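Local coordinates for protein titin (Homo sapiens, PDB 5JDD) that serves as a giant muscle protein whose tandem immunoglobulin domains in the I-band probably belong to the elastic spring of the sarcomere, at residues Leu91-Thr96 with Phe162-Asp167; Ala70-Ala75 with Lys83-Val88; Lys48-Ser53 with Met61-Ser66. All coordinates share one frame; numbering follows the deposited sequence.

In the fold
Contacts 2 and 3 lie in the first immunoglobulin domain and contact 1 in the second, near its junction with the first. Contacts 2 and 3 are both beta hairpins, one in each sheet of the sandwich. Their centres are about 12 Å apart, and they meet where L62 packs on Y73 and L86. Contact 2 is partly buried, with charged groups on one face and core residues on the other. Contact 3 is a surface contact with mostly polar and long side chains. Contact 1 is partly buried. It joins the entry segment to a hairpin turn through one carboxylate, two waters and a small apolar patch, without strand pairing.

Contact 1: Leu91-Thr96 with Phe162-Asp167; sequences LHITKT and FVCGND
L91 and H92 run past the turn after strand 158-164, and the CA atoms of L91 and G165 come within 5.3 Å. The turn is type II', from C164 to D167. It closes the F-G hairpin of the second immunoglobulin I-set domain, with backbone bonds in both directions between C164 and D167. G165 has the positive phi of this turn (56°).

D167 makes the direct polar link. I93 N donates to D167 OD2 at 2.9 Å, almost straight at 177°. The hydrogen arrives on the anti side of the carboxylate, 33° out of its plane. With CG turned away from its own backbone N, D167 sends the carboxylate across to the entering chain. There H92 CB and I93 CG1 also rest on OD2. The H92 ring leads off, and its ND1 bonds T90 O.

Beside this bond lies an apolar patch. I93 CD1 meets C164 CB at 3.6 Å and lies obliquely near the F162 ring. V114 of strand 108-114 packs on I93, F162 and C164. L91 reaches over the turn, its CD1 4.0 Å from G165 CA. C164 SG lies against the backbone, 3.6 Å from H92 N, which bonds S115 OG.

Two waters fill out the polar contacts. One accepts from N166 N and donates to L91 O. The other donates both to I93 O and to D167 OD2, at 3.0 Å from D167 OD2.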
# COMPACT_ATOMS: atom_id res chain seq x y z
N LEU A 91 13.83 -6.43 8.34
CA LEU A 91 12.49 -6.09 7.88
C LEU A 91 12.23 -6.83 6.58
O LEU A 91 13.03 -6.75 5.64
CB LEU A 91 12.37 -4.60 7.62
CG LEU A 91 12.62 -3.67 8.82
CD1 LEU A 91 12.51 -2.21 8.41
CD2 LEU A 91 11.67 -3.97 9.97
N HIS A 92 11.13 -7.56 6.52
CA HIS A 92 10.82 -8.30 5.30
C HIS A 92 9.33 -8.47 5.07
O HIS A 92 8.52 -8.28 5.98
CB HIS A 92 11.52 -9.68 5.32
CG HIS A 92 11.11 -10.55 6.47
ND1 HIS A 92 11.72 -10.49 7.70
CD2 HIS A 92 10.16 -11.52 6.56
CE1 HIS A 92 11.16 -11.39 8.51
NE2 HIS A 92 10.22 -12.02 7.84
N ILE A 93 8.99 -8.84 3.85
CA ILE A 93 7.60 -9.05 3.44
C ILE A 93 7.13 -10.43 3.90
O ILE A 93 7.84 -11.42 3.71
CB ILE A 93 7.48 -8.96 1.91
CG1 ILE A 93 7.93 -7.59 1.40
CG2 ILE A 93 6.05 -9.25 1.47
CD1 ILE A 93 7.10 -6.42 1.91
N THR A 94 5.94 -10.49 4.50
CA THR A 94 5.37 -11.79 4.91
C THR A 94 4.12 -12.18 4.12
O THR A 94 3.70 -13.32 4.16
CB THR A 94 5.01 -11.84 6.39
OG1 THR A 94 3.90 -10.96 6.63
CG2 THR A 94 6.19 -11.41 7.27
N LYS A 95 3.51 -11.23 3.41
CA LYS A 95 2.41 -11.54 2.51
C LYS A 95 2.53 -10.60 1.31
O LYS A 95 2.63 -9.39 1.48
CB LYS A 95 1.05 -11.38 3.19
CG LYS A 95 -0.12 -11.81 2.31
CD LYS A 95 -1.46 -11.58 3.00
CE LYS A 95 -1.74 -12.62 4.07
NZ LYS A 95 -2.96 -12.32 4.88
N THR A 96 2.51 -11.16 0.10
CA THR A 96 2.70 -10.36 -1.10
C THR A 96 1.41 -9.76 -1.63
O THR A 96 0.31 -10.05 -1.15
CB THR A 96 3.36 -11.17 -2.24
OG1 THR A 96 2.45 -12.19 -2.70
CG2 THR A 96 4.65 -11.80 -1.77
N PHE A 162 5.75 -1.82 -2.80
CA PHE A 162 5.97 -1.45 -1.40
C PHE A 162 7.40 -1.78 -1.01
O PHE A 162 7.87 -2.89 -1.25
CB PHE A 162 5.00 -2.18 -0.46
CG PHE A 162 5.10 -1.69 0.95
CD1 PHE A 162 5.93 -2.31 1.87
CD2 PHE A 162 4.41 -0.55 1.35
CE1 PHE A 162 6.05 -1.84 3.17
CE2 PHE A 162 4.52 -0.07 2.64
CZ PHE A 162 5.34 -0.71 3.57
N VAL A 163 8.10 -0.80 -0.44
CA VAL A 163 9.47 -1.00 0.03
C VAL A 163 9.49 -1.23 1.54
O VAL A 163 8.98 -0.42 2.31
CB VAL A 163 10.37 0.20 -0.30
CG1 VAL A 163 11.80 -0.07 0.16
CG2 VAL A 163 10.34 0.48 -1.80
N CYS A 164 10.09 -2.35 1.94
CA CYS A 164 10.14 -2.75 3.34
C CYS A 164 11.58 -3.05 3.71
O CYS A 164 12.09 -4.15 3.44
CB CYS A 164 9.27 -4.00 3.51
SG CYS A 164 9.28 -4.75 5.14
N GLY A 165 12.26 -2.08 4.31
CA GLY A 165 13.69 -2.20 4.54
C GLY A 165 14.42 -2.46 3.23
O GLY A 165 14.30 -1.68 2.27
N ASN A 166 15.15 -3.57 3.17
CA ASN A 166 15.87 -3.95 1.97
C ASN A 166 15.11 -4.95 1.10
O ASN A 166 15.65 -5.45 0.11
CB ASN A 166 17.25 -4.47 2.35
CG ASN A 166 18.05 -3.45 3.10
OD1 ASN A 166 18.09 -2.29 2.71
ND2 ASN A 166 18.65 -3.86 4.22
N ASP A 167 13.86 -5.22 1.49
CA ASP A 167 12.96 -6.10 0.75
C ASP A 167 11.99 -5.18 -0.02
O ASP A 167 11.80 -4.01 0.33
CB ASP A 167 12.17 -6.99 1.74
CG ASP A 167 11.72 -8.34 1.14
OD1 ASP A 167 11.94 -8.57 -0.08
OD2 ASP A 167 11.16 -9.18 1.89
O HOH W 1 15.34 -5.54 5.12
O HOH W 2 10.35 -11.93 2.67

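Contact 2: Ala70-Ala75 with Lys83-Val88; sequences AGEYTA and KAKLFV
G71 and Y73 pair with L86 and A84 in two antiparallel hydrogen-bonded pairs; the strand segments approach to 4.5 Å, with their directions 146° apart. This is the F-G hairpin of the first immunoglobulin domain. Four backbone bonds hold it, among them Y73 N to A84 O at 2.8 Å.

E72, T74, K83 and K85 share one face. K83 is extended to CE and then bends (chi4 -69°), which brings NZ onto T74 OG1 at 2.9 Å. The T74 and K83 side chains run side by side. E72 slants over both lysines. Its OE1 is 3.7 Å from K83 CD, and its OE2 is 3.5 Å from K85 CE. It therefore touches the lysine chains more than their charged ends. The nearest ammonium, K83 NZ, is 4.2 Å from E72 OE1, too far for a salt bridge, though the charges should still attract.

Y73 and L86 point together to the other face, and Y73 CE1 meets L86 CB at 4.0 Å. The tyrosine OH bonds D69 O. That is the tyrosine corner known from immunoglobulin domains. At the hairpin's open end, A70 CB touches V88 CG2.

The Y73 face looks into the sandwich, against F23 of strand 21-27 and L60 and L62 of strand 57-62. At the flanks, strand 13-16 joins strand 80-89 through K85 and F87, and strand 35-38 joins strand 71-77 through T74.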
# COMPACT_ATOMS: atom_id res chain seq x y z
N ALA A 70 25.64 -10.87 12.87
CA ALA A 70 24.99 -12.02 13.47
C ALA A 70 26.00 -13.11 13.78
O ALA A 70 27.04 -13.23 13.12
CB ALA A 70 23.89 -12.54 12.57
N GLY A 71 25.70 -13.90 14.80
CA GLY A 71 26.51 -15.07 15.09
C GLY A 71 26.97 -15.12 16.53
O GLY A 71 26.44 -14.43 17.40
N GLU A 72 27.97 -15.96 16.79
CA GLU A 72 28.38 -16.25 18.16
C GLU A 72 29.54 -15.38 18.61
O GLU A 72 30.54 -15.22 17.89
CB GLU A 72 28.75 -17.73 18.27
CG GLU A 72 28.93 -18.25 19.69
CD GLU A 72 28.92 -19.76 19.73
OE1 GLU A 72 29.82 -20.39 19.13
OE2 GLU A 72 27.99 -20.33 20.36
N TYR A 73 29.40 -14.81 19.80
CA TYR A 73 30.43 -14.00 20.41
C TYR A 73 30.95 -14.72 21.64
O TYR A 73 30.17 -15.32 22.38
CB TYR A 73 29.86 -12.62 20.77
CG TYR A 73 29.59 -11.79 19.55
CD1 TYR A 73 28.45 -12.00 18.77
CD2 TYR A 73 30.48 -10.81 19.16
CE1 TYR A 73 28.22 -11.25 17.63
CE2 TYR A 73 30.26 -10.04 18.03
CZ TYR A 73 29.12 -10.26 17.27
OH TYR A 73 28.90 -9.51 16.13
N THR A 74 32.26 -14.68 21.85
CA THR A 74 32.90 -15.35 22.97
C THR A 74 33.64 -14.34 23.85
O THR A 74 34.41 -13.51 23.34
CB THR A 74 33.90 -16.41 22.49
OG1 THR A 74 33.24 -17.32 21.61
CG2 THR A 74 34.50 -17.18 23.66
N ALA A 75 33.39 -14.40 25.15
CA ALA A 75 34.20 -13.67 26.12
C ALA A 75 35.21 -14.63 26.72
O ALA A 75 34.86 -15.73 27.13
CB ALA A 75 33.33 -13.08 27.21
N LYS A 83 29.96 -18.01 25.88
CA LYS A 83 29.50 -17.66 24.55
C LYS A 83 28.03 -17.27 24.57
O LYS A 83 27.25 -17.75 25.38
CB LYS A 83 29.67 -18.84 23.60
CG LYS A 83 31.11 -19.23 23.33
CD LYS A 83 31.18 -20.57 22.61
CE LYS A 83 32.62 -21.03 22.43
NZ LYS A 83 33.36 -20.17 21.45
N ALA A 84 27.67 -16.38 23.65
CA ALA A 84 26.27 -16.04 23.39
C ALA A 84 26.11 -15.64 21.94
O ALA A 84 27.10 -15.35 21.25
CB ALA A 84 25.81 -14.91 24.31
N LYS A 85 24.88 -15.61 21.46
CA LYS A 85 24.64 -15.32 20.05
C LYS A 85 23.83 -14.06 19.84
O LYS A 85 22.95 -13.74 20.64
CB LYS A 85 23.93 -16.49 19.37
CG LYS A 85 24.81 -17.73 19.26
CD LYS A 85 24.04 -18.92 18.71
CE LYS A 85 24.97 -20.10 18.57
NZ LYS A 85 24.23 -21.32 18.13
N LEU A 86 24.13 -13.38 18.74
CA LEU A 86 23.31 -12.28 18.26
C LEU A 86 22.49 -12.77 17.07
O LEU A 86 23.05 -13.29 16.10
CB LEU A 86 24.18 -11.10 17.81
CG LEU A 86 23.47 -9.95 17.08
CD1 LEU A 86 22.45 -9.25 17.96
CD2 LEU A 86 24.47 -8.93 16.56
N PHE A 87 21.17 -12.60 17.15
CA PHE A 87 20.29 -12.83 16.01
C PHE A 87 19.79 -11.48 15.54
O PHE A 87 19.26 -10.69 16.33
CB PHE A 87 19.13 -13.72 16.44
CG PHE A 87 19.54 -15.10 16.86
CD1 PHE A 87 19.79 -16.07 15.90
CD2 PHE A 87 19.70 -15.41 18.20
CE1 PHE A 87 20.19 -17.35 16.27
CE2 PHE A 87 20.10 -16.69 18.58
CZ PHE A 87 20.35 -17.66 17.61
N VAL A 88 19.99 -11.21 14.25
CA VAL A 88 19.59 -9.92 13.68
C VAL A 88 18.30 -10.09 12.90
O VAL A 88 18.28 -10.77 11.87
CB VAL A 88 20.69 -9.37 12.75
CG1 VAL A 88 20.29 -8.01 12.17
CG2 VAL A 88 22.02 -9.24 13.49

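Contact 3: Lys48-Ser53 with Met61-Ser66; sequences KHRLVS and MLQNIS
The D-E hairpin of the first immunoglobulin domain brings K48-S53 against M61-S66. R50 and M61 form an antiparallel hydrogen-bonded pair, with M61 N on R50 O at 2.9 Å and the reverse bond from R50 N to M61 O. Next to it, H49 and L62 form a non-hydrogen-bonded pair. Beyond the strand, Q63 N still donates to K48 O.

R50 carries its guanidinium along the outer face to the amide of Q63. Its chain starts extended, with CG anti to the backbone N (chi1 178°), and bends at chi3. Q63 OE1 lies at the guanidinium edge, near its plane, and faces both R50 NH1 and R50 NH2. The modelled approach to R50 NH1 is implausibly short, so the details of this pair are doubtful. The two flat groups stand 73° apart. M61 SD also lies near the guanidinium plane, and M61 CE touches V52 CG2 at 3.6 Å.

In the I-set sandwich this hairpin edges the four-stranded sheet. Strand 49-54 is one of its two edge strands, and strand 57-62 pairs on its other side with strand 21-27.

On the opposite face, L62 CD2 lies at the edge of the H49 ring, near its plane. The modelled separation is too short to be taken literally. K48 CG covers one face of the imidazole. From there the lysine chain bends at chi2 and chi3 and passes Q63 O, with K48 CD 3.1 Å from that oxygen. K48 NZ makes its salt bridge to D69 and only a weak bond, 3.4 Å, to N64 O.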
# COMPACT_ATOMS: atom_id res chain seq x y z
N LYS A 48 32.21 0.47 15.19
CA LYS A 48 31.12 -0.48 15.45
C LYS A 48 31.18 -1.11 16.85
O LYS A 48 30.15 -1.42 17.45
CB LYS A 48 31.09 -1.57 14.38
CG LYS A 48 30.25 -2.81 14.73
CD LYS A 48 28.92 -2.84 13.99
CE LYS A 48 29.10 -3.10 12.50
NZ LYS A 48 27.81 -3.15 11.77
N HIS A 49 32.39 -1.31 17.37
CA HIS A 49 32.58 -2.05 18.62
C HIS A 49 33.15 -1.19 19.73
O HIS A 49 34.17 -0.51 19.55
CB HIS A 49 33.52 -3.23 18.39
CG HIS A 49 33.12 -4.12 17.27
ND1 HIS A 49 33.69 -4.05 16.01
CD2 HIS A 49 32.20 -5.12 17.21
CE1 HIS A 49 33.14 -4.96 15.23
NE2 HIS A 49 32.23 -5.62 15.93
N ARG A 50 32.50 -1.21 20.88
CA ARG A 50 33.02 -0.56 22.06
C ARG A 50 33.22 -1.58 23.16
O ARG A 50 32.33 -2.37 23.47
CB ARG A 50 32.06 0.51 22.56
CG ARG A 50 32.52 1.21 23.83
CD ARG A 50 31.70 2.46 24.11
NE ARG A 50 31.74 3.37 22.98
CZ ARG A 50 30.79 3.46 22.05
NH1 ARG A 50 29.71 2.69 22.15
NH2 ARG A 50 30.91 4.30 21.04
N LEU A 51 34.40 -1.57 23.75
CA LEU A 51 34.74 -2.46 24.86
C LEU A 51 34.78 -1.62 26.13
O LEU A 51 35.55 -0.67 26.22
CB LEU A 51 36.11 -3.10 24.64
CG LEU A 51 36.26 -3.96 23.38
CD1 LEU A 51 37.69 -4.46 23.24
CD2 LEU A 51 35.30 -5.11 23.46
N VAL A 52 33.94 -1.96 27.10
CA VAL A 52 33.88 -1.20 28.34
C VAL A 52 34.06 -2.11 29.54
O VAL A 52 33.25 -3.00 29.77
CB VAL A 52 32.56 -0.43 28.48
CG1 VAL A 52 32.54 0.35 29.79
CG2 VAL A 52 32.36 0.51 27.31
N SER A 53 35.13 -1.89 30.30
CA SER A 53 35.32 -2.60 31.56
C SER A 53 35.05 -1.63 32.72
O SER A 53 35.55 -0.51 32.72
CB SER A 53 36.74 -3.17 31.65
OG SER A 53 36.93 -4.27 30.77
N MET A 61 29.77 -3.63 23.28
CA MET A 61 28.64 -2.95 22.67
C MET A 61 28.81 -2.93 21.17
O MET A 61 29.89 -2.62 20.65
CB MET A 61 28.53 -1.53 23.23
CG MET A 61 28.45 -1.46 24.76
SD MET A 61 28.49 0.24 25.35
CE MET A 61 28.85 -0.01 27.08
N LEU A 62 27.75 -3.29 20.46
CA LEU A 62 27.77 -3.30 19.00
C LEU A 62 26.78 -2.26 18.52
O LEU A 62 25.58 -2.33 18.80
CB LEU A 62 27.38 -4.68 18.47
CG LEU A 62 28.04 -5.90 19.12
CD1 LEU A 62 27.45 -7.19 18.57
CD2 LEU A 62 29.52 -5.87 18.88
N GLN A 63 27.29 -1.29 17.77
CA GLN A 63 26.48 -0.16 17.35
C GLN A 63 26.03 -0.34 15.91
O GLN A 63 26.78 -0.83 15.07
CB GLN A 63 27.26 1.14 17.54
CG GLN A 63 27.68 1.34 19.00
CD GLN A 63 28.72 2.43 19.18
OE1 GLN A 63 28.58 3.28 20.06
NE2 GLN A 63 29.76 2.40 18.36
N ASN A 64 24.77 0.03 15.64
CA ASN A 64 24.22 0.04 14.28
C ASN A 64 24.40 -1.31 13.59
O ASN A 64 25.00 -1.39 12.52
CB ASN A 64 24.83 1.17 13.45
CG ASN A 64 24.09 1.44 12.15
OD1 ASN A 64 22.98 0.94 11.93
ND2 ASN A 64 24.70 2.24 11.28
N ILE A 65 23.88 -2.37 14.20
CA ILE A 65 24.18 -3.73 13.74
C ILE A 65 23.69 -4.02 12.33
O ILE A 65 22.66 -3.51 11.88
CB ILE A 65 23.67 -4.83 14.69
CG1 ILE A 65 22.14 -4.75 14.83
CG2 ILE A 65 24.35 -4.73 16.06
CD1 ILE A 65 21.61 -5.78 15.82
N SER A 66 24.48 -4.84 11.64
CA SER A 66 24.11 -5.31 10.31
C SER A 66 23.96 -6.82 10.35
O SER A 66 24.39 -7.48 11.30
CB SER A 66 25.16 -4.90 9.28
OG SER A 66 26.41 -5.50 9.56